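Side-chain contacts in D-3-phosphoglycerate dehydrogenase-related protein (Vibrio cholerae, PDB 4S1V), which probably catalyses the NAD-dependent oxidation of 3-phosphoglycerate or a related D-2-hydroxy acid, as a member of the D-isomer-specific 2-hydroxyacid dehydrogenase family: residues 39-42 with 43-47; 58-61 with 62-66; 78-81 with 82-86; 107-110 with 111-115. One frame throughout, in Å; residues are numbered along the deposited sequence.

Interaction 1 of 4, residues 39-42 with 43-47; sequences TVLI and ERLKP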
ATOM      1  N   THR C  39      21.411   5.985  35.300  1.00 42.61           N
ATOM      2  CA  THR C  39      22.870   5.983  35.404  1.00 42.26           C
ATOM      3  C   THR C  39      23.466   7.093  34.524  1.00 42.16           C
ATOM      4  O   THR C  39      24.289   7.885  34.987  1.00 41.21           O
ATOM      5  CB  THR C  39      23.460   4.594  35.038  1.00 43.24           C
ATOM      6  OG1 THR C  39      22.946   3.598  35.933  1.00 42.40           O
ATOM      7  CG2 THR C  39      24.971   4.604  35.124  1.00 43.77           C
ATOM      8  N   VAL C  40      23.025   7.154  33.267  1.00 42.77           N
ATOM      9  CA  VAL C  40      23.460   8.190  32.321  1.00 41.51           C
ATOM     10  C   VAL C  40      23.006   9.579  32.770  1.00 41.48           C
ATOM     11  O   VAL C  40      23.765  10.550  32.651  1.00 39.37           O
ATOM     12  CB  VAL C  40      22.964   7.903  30.883  1.00 40.97           C
ATOM     13  CG1 VAL C  40      23.342   9.031  29.936  1.00 41.79           C
ATOM     14  CG2 VAL C  40      23.541   6.587  30.375  1.00 44.03           C
ATOM     15  N   LEU C  41      21.782   9.660  33.293  1.00 40.17           N
ATOM     16  CA  LEU C  41      21.207  10.924  33.759  1.00 40.12           C
ATOM     17  C   LEU C  41      21.961  11.498  34.946  1.00 39.35           C
ATOM     18  O   LEU C  41      22.295  12.681  34.949  1.00 37.95           O
ATOM     19  CB  LEU C  41      19.727  10.766  34.123  1.00 39.50           C
ATOM     20  CG  LEU C  41      18.678  10.990  33.033  1.00 40.76           C
ATOM     21  CD1 LEU C  41      17.304  10.637  33.583  1.00 39.39           C
ATOM     22  CD2 LEU C  41      18.699  12.425  32.515  1.00 40.58           C
ATOM     23  N   ILE C  42      22.216  10.657  35.948  1.00 40.67           N
ATOM     24  CA  ILE C  42      23.007  11.050  37.116  1.00 39.58           C
ATOM     25  C   ILE C  42      24.387  11.540  36.689  1.00 40.43           C
ATOM     26  O   ILE C  42      24.823  12.617  37.109  1.00 39.80           O
ATOM     27  CB  ILE C  42      23.102   9.908  38.154  1.00 39.68           C
ATOM     28  CG1 ILE C  42      21.775   9.775  38.911  1.00 39.23           C
ATOM     29  CG2 ILE C  42      24.248  10.141  39.136  1.00 39.47           C
ATOM     30  CD1 ILE C  42      21.509   8.388  39.460  1.00 39.67           C
ATOM     31  N   GLU C  43      25.056  10.770  35.832  1.00 42.33           N
ATOM     32  CA  GLU C  43      26.384  11.155  35.352  1.00 44.78           C
ATOM     33  C   GLU C  43      26.342  12.437  34.525  1.00 44.30           C
ATOM     34  O   GLU C  43      27.277  13.235  34.565  1.00 47.53           O
ATOM     35  CB  GLU C  43      27.052  10.015  34.569  1.00 48.75           C
ATOM     36  CG  GLU C  43      27.395   8.785  35.411  1.00 51.42           C
ATOM     37  CD  GLU C  43      28.083   9.129  36.726  1.00 53.11           C
ATOM     38  OE1 GLU C  43      29.150   9.781  36.697  1.00 55.70           O
ATOM     39  OE2 GLU C  43      27.555   8.747  37.794  1.00 52.66           O
ATOM     40  N   ARG C  44      25.251  12.630  33.792  1.00 42.88           N
ATOM     41  CA  ARG C  44      25.070  13.813  32.951  1.00 42.63           C
ATOM     42  C   ARG C  44      24.734  15.072  33.769  1.00 40.94           C
ATOM     43  O   ARG C  44      25.237  16.162  33.478  1.00 39.92           O
ATOM     44  CB  ARG C  44      24.002  13.529  31.888  1.00 43.72           C
ATOM     45  CG  ARG C  44      23.437  14.739  31.166  1.00 45.85           C
ATOM     46  CD  ARG C  44      22.346  14.337  30.180  1.00 47.05           C
ATOM     47  NE  ARG C  44      22.877  13.589  29.039  1.00 48.13           N
ATOM     48  CZ  ARG C  44      22.149  13.152  28.015  1.00 50.94           C
ATOM     49  NH1 ARG C  44      20.839  13.383  27.969  1.00 50.81           N
ATOM     50  NH2 ARG C  44      22.732  12.483  27.028  1.00 50.74           N
ATOM     51  N   LEU C  45      23.912  14.908  34.804  1.00 39.40           N
ATOM     52  CA  LEU C  45      23.366  16.046  35.553  1.00 39.06           C
ATOM     53  C   LEU C  45      24.145  16.460  36.809  1.00 39.12           C
ATOM     54  O   LEU C  45      23.778  17.443  37.465  1.00 37.06           O
ATOM     55  CB  LEU C  45      21.888  15.794  35.906  1.00 38.31           C
ATOM     56  CG  LEU C  45      20.914  15.514  34.752  1.00 37.80           C
ATOM     57  CD1 LEU C  45      19.523  15.169  35.274  1.00 36.86           C
ATOM     58  CD2 LEU C  45      20.857  16.674  33.771  1.00 37.48           C
ATOM     59  N   LYS C  46      25.211  15.727  37.141  1.00 39.68           N
ATOM     60  CA  LYS C  46      25.989  16.014  38.356  1.00 39.77           C
ATOM     61  C   LYS C  46      26.331  17.500  38.581  1.00 38.83           C
ATOM     62  O   LYS C  46      26.033  18.026  39.654  1.00 38.53           O
ATOM     63  CB  LYS C  46      27.244  15.138  38.470  1.00 40.74           C
ATOM     64  CG  LYS C  46      26.983  13.813  39.161  1.00 42.78           C
ATOM     65  CD  LYS C  46      28.106  13.433  40.106  1.00 42.86           C
ATOM     66  CE  LYS C  46      27.883  12.042  40.693  1.00 43.58           C
ATOM     67  NZ  LYS C  46      26.714  11.946  41.619  1.00 40.18           N
ATOM     68  N   PRO C  47      26.926  18.181  37.572  1.00 37.68           N
ATOM     69  CA  PRO C  47      27.381  19.560  37.810  1.00 37.81           C
ATOM     70  C   PRO C  47      26.266  20.619  37.850  1.00 38.13           C
ATOM     71  O   PRO C  47      26.552  21.802  38.056  1.00 38.22           O
ATOM     72  CB  PRO C  47      28.302  19.828  36.618  1.00 37.66           C
ATOM     73  CG  PRO C  47      27.726  19.001  35.525  1.00 38.12           C
ATOM     74  CD  PRO C  47      27.228  17.745  36.193  1.00 37.80           C
TER
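Ile42 and Glu43 lie next to one another on helix 38-45, and they give a worked example of how a single short helix is finished differently on its buried and its exposed side. The CG2 methyl of Ile42 stands anti to its own backbone N and turns toward the acidic end of Glu43, reaching OE2 at 3.8 Å. The same methyl also comes within 3.9 Å of Lys46 NZ, a nitrogen whose hydrogen bond goes to the carbonyl O of His67. In Glu43 the first torsion (chi1 -66°) sets CG beside the backbone N, 3.3 Å from Thr39 O, and the bend at chi2 (-47°) then turns the carboxylate toward the Ile42 methyl. The Thr39 carbonyl also accepts the Glu43 N-H at 3.1 Å in a nearly straight bond (164°).

On the buried side, Leu41 and Leu45, one turn apart, run side by side and point the same way, with Leu41 CD2 and Leu45 CD1 4.0 Å apart. Leu45 N donates to Leu41 O at 2.8 Å, whereas the next bond, from Lys46 N to Ile42 O, is weak. Arg44, on another side of the helix, reaches out to a salt bridge with Asp33. In the fold, Leu41 and Ile42 pack on Leu64 of helix 62-66, while Leu45 rests on Ala5 of strand 3-6 in the parallel sheet.

Interaction 2 of 4, residues 58-61 with 62-66; sequences TPIT and ENLLA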
ATOM      1  N   THR C  58      10.498  13.341  31.724  1.00 26.16           N
ATOM      2  CA  THR C  58      11.389  12.597  32.624  1.00 25.98           C
ATOM      3  C   THR C  58      10.809  12.508  34.038  1.00 26.45           C
ATOM      4  O   THR C  58      10.507  13.528  34.649  1.00 26.88           O
ATOM      5  CB  THR C  58      12.798  13.226  32.663  1.00 25.93           C
ATOM      6  OG1 THR C  58      13.433  13.052  31.390  1.00 25.33           O
ATOM      7  CG2 THR C  58      13.680  12.569  33.734  1.00 27.37           C
ATOM      8  N   PRO C  59      10.646  11.283  34.566  1.00 27.35           N
ATOM      9  CA  PRO C  59      10.252  11.193  35.971  1.00 26.77           C
ATOM     10  C   PRO C  59      11.420  11.582  36.890  1.00 26.88           C
ATOM     11  O   PRO C  59      12.570  11.265  36.597  1.00 25.71           O
ATOM     12  CB  PRO C  59       9.916   9.713  36.146  1.00 26.94           C
ATOM     13  CG  PRO C  59      10.763   9.015  35.121  1.00 27.48           C
ATOM     14  CD  PRO C  59      10.840   9.954  33.949  1.00 26.86           C
ATOM     15  N   ILE C  60      11.119  12.276  37.980  1.00 27.08           N
ATOM     16  CA  ILE C  60      12.113  12.558  39.009  1.00 28.33           C
ATOM     17  C   ILE C  60      11.958  11.525  40.122  1.00 28.79           C
ATOM     18  O   ILE C  60      10.981  11.549  40.870  1.00 30.58           O
ATOM     19  CB  ILE C  60      11.974  13.992  39.578  1.00 28.00           C
ATOM     20  CG1 ILE C  60      12.081  15.044  38.458  1.00 27.75           C
ATOM     21  CG2 ILE C  60      13.015  14.243  40.661  1.00 27.60           C
ATOM     22  CD1 ILE C  60      13.357  14.980  37.637  1.00 27.46           C
ATOM     23  N   THR C  61      12.911  10.604  40.208  1.00 29.85           N
ATOM     24  CA  THR C  61      12.852   9.526  41.196  1.00 31.06           C
ATOM     25  C   THR C  61      13.758   9.825  42.389  1.00 31.51           C
ATOM     26  O   THR C  61      14.556  10.756  42.342  1.00 31.27           O
ATOM     27  CB  THR C  61      13.264   8.173  40.586  1.00 31.06           C
ATOM     28  OG1 THR C  61      14.592   8.270  40.063  1.00 30.37           O
ATOM     29  CG2 THR C  61      12.292   7.732  39.482  1.00 31.18           C
ATOM     30  N   GLU C  62      13.629   9.032  43.452  1.00 32.42           N
ATOM     31  CA  GLU C  62      14.529   9.150  44.597  1.00 34.37           C
ATOM     32  C   GLU C  62      15.971   8.854  44.183  1.00 35.24           C
ATOM     33  O   GLU C  62      16.906   9.515  44.640  1.00 35.23           O
ATOM     34  CB  GLU C  62      14.093   8.243  45.749  1.00 33.95           C
ATOM     35  CG  GLU C  62      14.893   8.477  47.020  1.00 35.51           C
ATOM     36  CD  GLU C  62      14.191   8.009  48.281  1.00 34.90           C
ATOM     37  OE1 GLU C  62      13.316   7.122  48.200  1.00 36.19           O
ATOM     38  OE2 GLU C  62      14.523   8.534  49.362  1.00 34.91           O
ATOM     39  N   ASN C  63      16.133   7.869  43.303  1.00 35.58           N
ATOM     40  CA  ASN C  63      17.431   7.541  42.723  1.00 36.65           C
ATOM     41  C   ASN C  63      18.134   8.768  42.126  1.00 36.23           C
ATOM     42  O   ASN C  63      19.315   8.992  42.382  1.00 36.59           O
ATOM     43  CB  ASN C  63      17.273   6.434  41.677  1.00 38.12           C
ATOM     44  CG  ASN C  63      18.603   5.944  41.129  1.00 39.11           C
ATOM     45  OD1 ASN C  63      19.580   5.799  41.862  1.00 39.68           O
ATOM     46  ND2 ASN C  63      18.639   5.678  39.830  1.00 39.54           N
ATOM     47  N   LEU C  64      17.408   9.565  41.342  1.00 34.94           N
ATOM     48  CA  LEU C  64      17.966  10.805  40.803  1.00 34.74           C
ATOM     49  C   LEU C  64      18.327  11.784  41.921  1.00 34.09           C
ATOM     50  O   LEU C  64      19.446  12.287  41.972  1.00 34.74           O
ATOM     51  CB  LEU C  64      16.998  11.472  39.808  1.00 35.07           C
ATOM     52  CG  LEU C  64      16.812  10.928  38.384  1.00 34.16           C
ATOM     53  CD1 LEU C  64      16.105  11.968  37.521  1.00 32.63           C
ATOM     54  CD2 LEU C  64      18.142  10.535  37.754  1.00 33.64           C
ATOM     55  N   LEU C  65      17.378  12.031  42.818  1.00 32.65           N
ATOM     56  CA  LEU C  65      17.561  12.977  43.917  1.00 33.31           C
ATOM     57  C   LEU C  65      18.679  12.559  44.874  1.00 34.37           C
ATOM     58  O   LEU C  65      19.408  13.407  45.393  1.00 35.93           O
ATOM     59  CB  LEU C  65      16.244  13.150  44.683  1.00 33.02           C
ATOM     60  CG  LEU C  65      15.067  13.770  43.919  1.00 31.88           C
ATOM     61  CD1 LEU C  65      13.741  13.309  44.506  1.00 32.46           C
ATOM     62  CD2 LEU C  65      15.150  15.291  43.915  1.00 32.77           C
ATOM     63  N   ALA C  66      18.819  11.252  45.093  1.00 34.84           N
ATOM     64  CA  ALA C  66      19.855  10.721  45.979  1.00 34.70           C
ATOM     65  C   ALA C  66      21.260  10.961  45.434  1.00 35.06           C
ATOM     66  O   ALA C  66      22.210  11.081  46.207  1.00 35.75           O
ATOM     67  CB  ALA C  66      19.631   9.236  46.247  1.00 33.35           C
TER
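The carbonyl of Thr61 receives the N-H of Leu65 in a nearly straight bond (3.1 Å, 171°) that closes the first turn of helix 62-66 onto the residue just before it. The side chain of Thr61 works on the same turn. With chi1 at 59°, its OG1 lies between the backbone N and the carbonyl carbon, a setting that aims the oxygen back at the helix, and there it accepts a weak bond from Leu64 N (3.4 Å). OG1 is also hydrogen-bonded to Glu38 OE2, and the other oxygen of that carboxylate takes Asn63 ND2, so one acid on the neighbouring helix holds both residues.

Ile60 supplies the apolar half of the contact and sends a different branch to each of two leucines, meeting both at about a right angle. Its CG2 rests 3.9 Å from Leu65 CG, while CD1 at the other end of the side chain reaches Leu64 CD1 at 4.1 Å. The Leu64 CD1 methyl in addition lies 3.7 Å from Pro59 O. Beyond the pair, Leu64 packs on helix 38-45 and Leu65 on helix 86-91, which places this short helix between the two. This is an N-cap: the Thr61 side chain accepts from the N-H three residues on, at the start of the helix that follows strand 50-53 of the five-stranded parallel sheet.

Interaction 3 of 4, residues 78-81 with 82-86; sequences GKVS and NHIDV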
ATOM      1  N   GLY C  78       4.658  24.347  33.299  1.00 22.25           N
ATOM      2  CA  GLY C  78       3.304  23.986  33.695  1.00 23.71           C
ATOM      3  C   GLY C  78       3.300  23.545  35.145  1.00 25.36           C
ATOM      4  O   GLY C  78       4.230  23.852  35.893  1.00 24.96           O
ATOM      5  N   LYS C  79       2.267  22.810  35.539  1.00 27.25           N
ATOM      6  CA  LYS C  79       2.124  22.370  36.921  1.00 29.04           C
ATOM      7  C   LYS C  79       2.775  21.007  37.134  1.00 29.58           C
ATOM      8  O   LYS C  79       2.987  20.260  36.179  1.00 27.71           O
ATOM      9  CB  LYS C  79       0.642  22.316  37.313  1.00 32.23           C
ATOM     10  CG  LYS C  79      -0.091  23.652  37.287  1.00 35.22           C
ATOM     11  CD  LYS C  79      -1.597  23.430  37.199  1.00 38.71           C
ATOM     12  CE  LYS C  79      -2.378  24.738  37.211  1.00 40.05           C
ATOM     13  NZ  LYS C  79      -2.311  25.418  38.539  1.00 40.52           N
ATOM     14  N   VAL C  80       3.098  20.696  38.390  1.00 30.03           N
ATOM     15  CA  VAL C  80       3.596  19.369  38.768  1.00 30.89           C
ATOM     16  C   VAL C  80       2.517  18.293  38.545  1.00 31.40           C
ATOM     17  O   VAL C  80       1.317  18.585  38.577  1.00 31.58           O
ATOM     18  CB  VAL C  80       4.105  19.324  40.237  1.00 30.44           C
ATOM     19  CG1 VAL C  80       5.283  20.273  40.430  1.00 31.96           C
ATOM     20  CG2 VAL C  80       2.991  19.642  41.226  1.00 30.84           C
ATOM     21  N   SER C  81       2.944  17.061  38.284  1.00 30.87           N
ATOM     22  CA  SER C  81       2.005  15.942  38.200  1.00 32.40           C
ATOM     23  C   SER C  81       2.731  14.631  38.455  1.00 31.47           C
ATOM     24  O   SER C  81       3.792  14.619  39.084  1.00 32.15           O
ATOM     25  CB  SER C  81       1.291  15.866  36.829  1.00 33.94           C
ATOM     26  OG  SER C  81       2.186  16.016  35.748  1.00 34.69           O
ATOM     27  N   ASN C  82       2.154  13.540  37.962  1.00 30.54           N
ATOM     28  CA  ASN C  82       2.617  12.188  38.253  1.00 31.06           C
ATOM     29  C   ASN C  82       4.116  11.879  38.156  1.00 30.29           C
ATOM     30  O   ASN C  82       4.587  10.920  38.747  1.00 29.78           O
ATOM     31  CB  ASN C  82       1.803  11.194  37.406  1.00 32.32           C
ATOM     32  CG  ASN C  82       0.310  11.282  37.679  1.00 33.48           C
ATOM     33  OD1 ASN C  82      -0.141  11.075  38.808  1.00 34.54           O
ATOM     34  ND2 ASN C  82      -0.463  11.596  36.650  1.00 33.29           N
ATOM     35  N   HIS C  83       4.858  12.698  37.420  1.00 29.93           N
ATOM     36  CA  HIS C  83       6.270  12.431  37.140  1.00 29.69           C
ATOM     37  C   HIS C  83       7.199  12.937  38.222  1.00 30.45           C
ATOM     38  O   HIS C  83       8.411  12.683  38.165  1.00 28.88           O
ATOM     39  CB  HIS C  83       6.651  13.075  35.813  1.00 28.47           C
ATOM     40  CG  HIS C  83       6.693  14.577  35.882  1.00 27.21           C
ATOM     41  ND1 HIS C  83       5.582  15.322  36.039  1.00 27.18           N
ATOM     42  CD2 HIS C  83       7.768  15.463  35.874  1.00 27.32           C
ATOM     43  CE1 HIS C  83       5.927  16.623  36.103  1.00 27.50           C
ATOM     44  NE2 HIS C  83       7.267  16.706  36.002  1.00 26.65           N
ATOM     45  N   ILE C  84       6.651  13.660  39.203  1.00 30.70           N
ATOM     46  CA  ILE C  84       7.457  14.317  40.239  1.00 31.36           C
ATOM     47  C   ILE C  84       6.781  14.295  41.625  1.00 32.37           C
ATOM     48  O   ILE C  84       5.563  14.438  41.735  1.00 33.91           O
ATOM     49  CB  ILE C  84       7.862  15.757  39.812  1.00 31.74           C
ATOM     50  CG1 ILE C  84       8.977  16.313  40.714  1.00 32.15           C
ATOM     51  CG2 ILE C  84       6.652  16.684  39.753  1.00 31.76           C
ATOM     52  CD1 ILE C  84       9.559  17.642  40.257  1.00 32.66           C
ATOM     53  N   ASP C  85       7.582  14.104  42.669  1.00 31.62           N
ATOM     54  CA  ASP C  85       7.083  13.979  44.040  1.00 32.15           C
ATOM     55  C   ASP C  85       7.652  15.110  44.891  1.00 31.49           C
ATOM     56  O   ASP C  85       8.767  15.008  45.422  1.00 31.45           O
ATOM     57  CB  ASP C  85       7.481  12.611  44.612  1.00 32.61           C
ATOM     58  CG  ASP C  85       6.881  12.336  45.992  1.00 33.56           C
ATOM     59  OD1 ASP C  85       6.627  13.282  46.774  1.00 32.61           O
ATOM     60  OD2 ASP C  85       6.680  11.141  46.300  1.00 34.20           O
ATOM     61  N   VAL C  86       6.877  16.183  45.023  1.00 31.58           N
ATOM     62  CA  VAL C  86       7.379  17.440  45.602  1.00 32.17           C
ATOM     63  C   VAL C  86       7.825  17.297  47.068  1.00 32.59           C
ATOM     64  O   VAL C  86       8.896  17.793  47.424  1.00 31.75           O
ATOM     65  CB  VAL C  86       6.393  18.613  45.389  1.00 31.82           C
ATOM     66  CG1 VAL C  86       6.890  19.892  46.049  1.00 31.60           C
ATOM     67  CG2 VAL C  86       6.178  18.839  43.902  1.00 32.31           C
TER
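The imidazole of His83 has the Ser81 hydroxyl at its edge, in the ring plane, and Ile84 CG2 over one face, 3.7 Å above the plane and displaced toward the rim. Both neighbours follow from a type I beta turn that runs from Ser81 to Ile84 and is closed by Ile84 N donating to Ser81 O (3.0 Å, 160°). With its first torsion at 70°, the histidine ring is folded back over the turn, and ND1 gives a weak bond to Ser81 OG at 3.5 Å. Stronger partners lie outside: Ser81 OG is hydrogen-bonded to Glu56 and His83 NE2 to Gln76, which would limit the ring's rotation, mainly through the NE2 bond.

The turn belongs to the loop that leads from strand 73-76 into helix 86-91, part of the beta-alpha-beta crossover to strand 95-98. At its corner, Asn82 ND2 bonds to the carbonyl of Leu212, linking the part built on the five-stranded sheet to the part built on the seven-stranded one. Asp85 caps the coming helix through Leu88 N. Beside the turn, Val80 meets Ile84 and Val86 at about right angles: its CB lies 3.7 Å from Ile84 CG2, and its CG1 3.9 Å from Val86 CG2.

Interaction 4 of 4, residues 107-110 with 111-115; sequences AELC and WSLIL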
ATOM      1  N   ALA C 107      -5.986  21.934  22.609  1.00 20.10           N
ATOM      2  CA  ALA C 107      -7.328  21.877  22.044  1.00 20.57           C
ATOM      3  C   ALA C 107      -7.271  21.839  20.515  1.00 20.49           C
ATOM      4  O   ALA C 107      -7.879  20.960  19.895  1.00 20.56           O
ATOM      5  CB  ALA C 107      -8.167  23.051  22.524  1.00 20.14           C
ATOM      6  N   GLU C 108      -6.529  22.782  19.926  1.00 20.86           N
ATOM      7  CA  GLU C 108      -6.346  22.860  18.469  1.00 21.61           C
ATOM      8  C   GLU C 108      -5.722  21.579  17.889  1.00 21.02           C
ATOM      9  O   GLU C 108      -6.136  21.116  16.822  1.00 21.74           O
ATOM     10  CB  GLU C 108      -5.512  24.097  18.074  1.00 22.30           C
ATOM     11  CG  GLU C 108      -6.188  25.443  18.339  1.00 22.92           C
ATOM     12  CD  GLU C 108      -5.540  26.622  17.609  1.00 24.38           C
ATOM     13  OE1 GLU C 108      -4.718  26.397  16.683  1.00 23.82           O
ATOM     14  OE2 GLU C 108      -5.865  27.791  17.955  1.00 23.28           O
ATOM     15  N   LEU C 109      -4.744  21.006  18.596  1.00 20.34           N
ATOM     16  CA  LEU C 109      -4.097  19.764  18.159  1.00 20.50           C
ATOM     17  C   LEU C 109      -5.063  18.574  18.185  1.00 20.67           C
ATOM     18  O   LEU C 109      -5.104  17.787  17.237  1.00 21.10           O
ATOM     19  CB  LEU C 109      -2.832  19.477  18.990  1.00 20.42           C
ATOM     20  CG  LEU C 109      -1.890  18.303  18.659  1.00 20.26           C
ATOM     21  CD1 LEU C 109      -2.444  16.973  19.172  1.00 19.95           C
ATOM     22  CD2 LEU C 109      -1.543  18.217  17.175  1.00 19.86           C
ATOM     23  N   CYS C 110      -5.838  18.458  19.263  1.00 21.02           N
ATOM     24  CA  CYS C 110      -6.861  17.427  19.373  1.00 21.30           C
ATOM     25  C   CYS C 110      -7.788  17.504  18.164  1.00 21.56           C
ATOM     26  O   CYS C 110      -8.107  16.484  17.559  1.00 20.98           O
ATOM     27  CB  CYS C 110      -7.661  17.582  20.664  1.00 21.22           C
ATOM     28  SG  CYS C 110      -8.933  16.314  20.888  1.00 23.99           S
ATOM     29  N   TRP C 111      -8.192  18.720  17.797  1.00 21.40           N
ATOM     30  CA  TRP C 111      -9.074  18.893  16.658  1.00 21.06           C
ATOM     31  C   TRP C 111      -8.431  18.495  15.363  1.00 20.66           C
ATOM     32  O   TRP C 111      -9.069  17.887  14.494  1.00 20.10           O
ATOM     33  CB  TRP C 111      -9.601  20.323  16.574  1.00 21.53           C
ATOM     34  CG  TRP C 111     -10.939  20.329  15.894  1.00 21.95           C
ATOM     35  CD1 TRP C 111     -11.267  20.864  14.650  1.00 22.28           C
ATOM     36  CD2 TRP C 111     -12.170  19.690  16.376  1.00 21.82           C
ATOM     37  NE1 TRP C 111     -12.588  20.632  14.352  1.00 21.72           N
ATOM     38  CE2 TRP C 111     -13.188  19.934  15.349  1.00 21.73           C
ATOM     39  CE3 TRP C 111     -12.524  18.986  17.528  1.00 21.98           C
ATOM     40  CZ2 TRP C 111     -14.489  19.480  15.488  1.00 21.62           C
ATOM     41  CZ3 TRP C 111     -13.843  18.533  17.653  1.00 21.68           C
ATOM     42  CH2 TRP C 111     -14.799  18.778  16.656  1.00 21.55           C
ATOM     43  N   SER C 112      -7.154  18.836  15.223  1.00 21.15           N
ATOM     44  CA  SER C 112      -6.372  18.467  14.051  1.00 21.62           C
ATOM     45  C   SER C 112      -6.290  16.945  13.884  1.00 21.68           C
ATOM     46  O   SER C 112      -6.333  16.433  12.760  1.00 21.83           O
ATOM     47  CB  SER C 112      -4.968  19.065  14.150  1.00 22.96           C
ATOM     48  OG  SER C 112      -4.198  18.733  13.009  1.00 24.98           O
ATOM     49  N   LEU C 113      -6.175  16.234  15.004  1.00 21.08           N
ATOM     50  CA  LEU C 113      -6.145  14.774  15.004  1.00 20.87           C
ATOM     51  C   LEU C 113      -7.492  14.234  14.562  1.00 20.25           C
ATOM     52  O   LEU C 113      -7.572  13.312  13.748  1.00 19.87           O
ATOM     53  CB  LEU C 113      -5.802  14.219  16.399  1.00 21.05           C
ATOM     54  CG  LEU C 113      -4.457  14.496  17.083  1.00 22.04           C
ATOM     55  CD1 LEU C 113      -4.121  13.364  18.046  1.00 21.50           C
ATOM     56  CD2 LEU C 113      -3.321  14.666  16.085  1.00 21.54           C
ATOM     57  N   ILE C 114      -8.552  14.823  15.101  1.00 19.68           N
ATOM     58  CA  ILE C 114      -9.915  14.390  14.796  1.00 19.68           C
ATOM     59  C   ILE C 114     -10.209  14.532  13.301  1.00 19.25           C
ATOM     60  O   ILE C 114     -10.730  13.606  12.674  1.00 19.00           O
ATOM     61  CB  ILE C 114     -10.943  15.145  15.676  1.00 19.53           C
ATOM     62  CG1 ILE C 114     -10.870  14.617  17.114  1.00 19.03           C
ATOM     63  CG2 ILE C 114     -12.355  15.006  15.125  1.00 18.69           C
ATOM     64  CD1 ILE C 114     -11.463  15.539  18.166  1.00 19.63           C
ATOM     65  N   LEU C 115      -9.835  15.675  12.736  1.00 19.74           N
ATOM     66  CA  LEU C 115     -10.055  15.949  11.318  1.00 20.25           C
ATOM     67  C   LEU C 115      -9.165  15.114  10.407  1.00 20.63           C
ATOM     68  O   LEU C 115      -9.633  14.622   9.385  1.00 20.58           O
ATOM     69  CB  LEU C 115      -9.882  17.437  11.019  1.00 20.17           C
ATOM     70  CG  LEU C 115     -11.019  18.387  11.387  1.00 20.22           C
ATOM     71  CD1 LEU C 115     -10.493  19.818  11.400  1.00 21.21           C
ATOM     72  CD2 LEU C 115     -12.203  18.265  10.430  1.00 20.08           C
TER
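In helix 104-119 the residues of this contact are all buried, within the subunit and against a second copy of the protein, and the pairs Leu109 with Leu113 and Cys110 with Ile114 follow the i, i+4 spacing of the helix. Leu109 CD1 lies 3.8 Å from Leu113 CG as the two chains cross obliquely. With its CG anti to the backbone N (chi1 -174°), Leu109 leans along the helix toward its partner. On another side, the sulfur of Cys110 meets the CD1 methyl of Ile114 at 3.8 Å, and both residues pack on Val235 of strand 233-236.

Beneath these pairs the backbone is regular: Leu113 N bonds to Leu109 O at 2.9 Å and Ile114 N to Cys110 O at 3.0 Å. Trp111 directs its indole away from this contact, with its rings edge-to-face against Phe169. Glu108 faces the second subunit, where its two carboxylate oxygens accept from the backbone N atoms of Leu145 and Ser146, while Leu113 packs on Leu121 of that subunit. The chemistry here is apolar along the helix, and the buried acid is paid for by two amide donors from the partner chain, which would probably favour its charged form and joins the helix to the second subunit.

Overall arrangement
Interactions 1, 2 and 3 follow one another through the part of the chain built on the five-stranded parallel sheet, whereas interaction 4 lies on the opposite side of the chain's centre, about 37 Å from interaction 1 between centres. The first two touch directly, also through Leu41 and Thr58, and the second meets the third where Ile60 N probably bonds to His83 O. Burial differs accordingly: interactions 1 and 2 are partly buried, interaction 3 is a surface turn closed by a backbone bond, with polar side chains tying it to its surroundings, and interaction 4 is wholly buried and nearly all apolar. Only interaction 4 reaches another subunit. The general principle is that contacts close in sequence take on different chemistry according to their place in the fold.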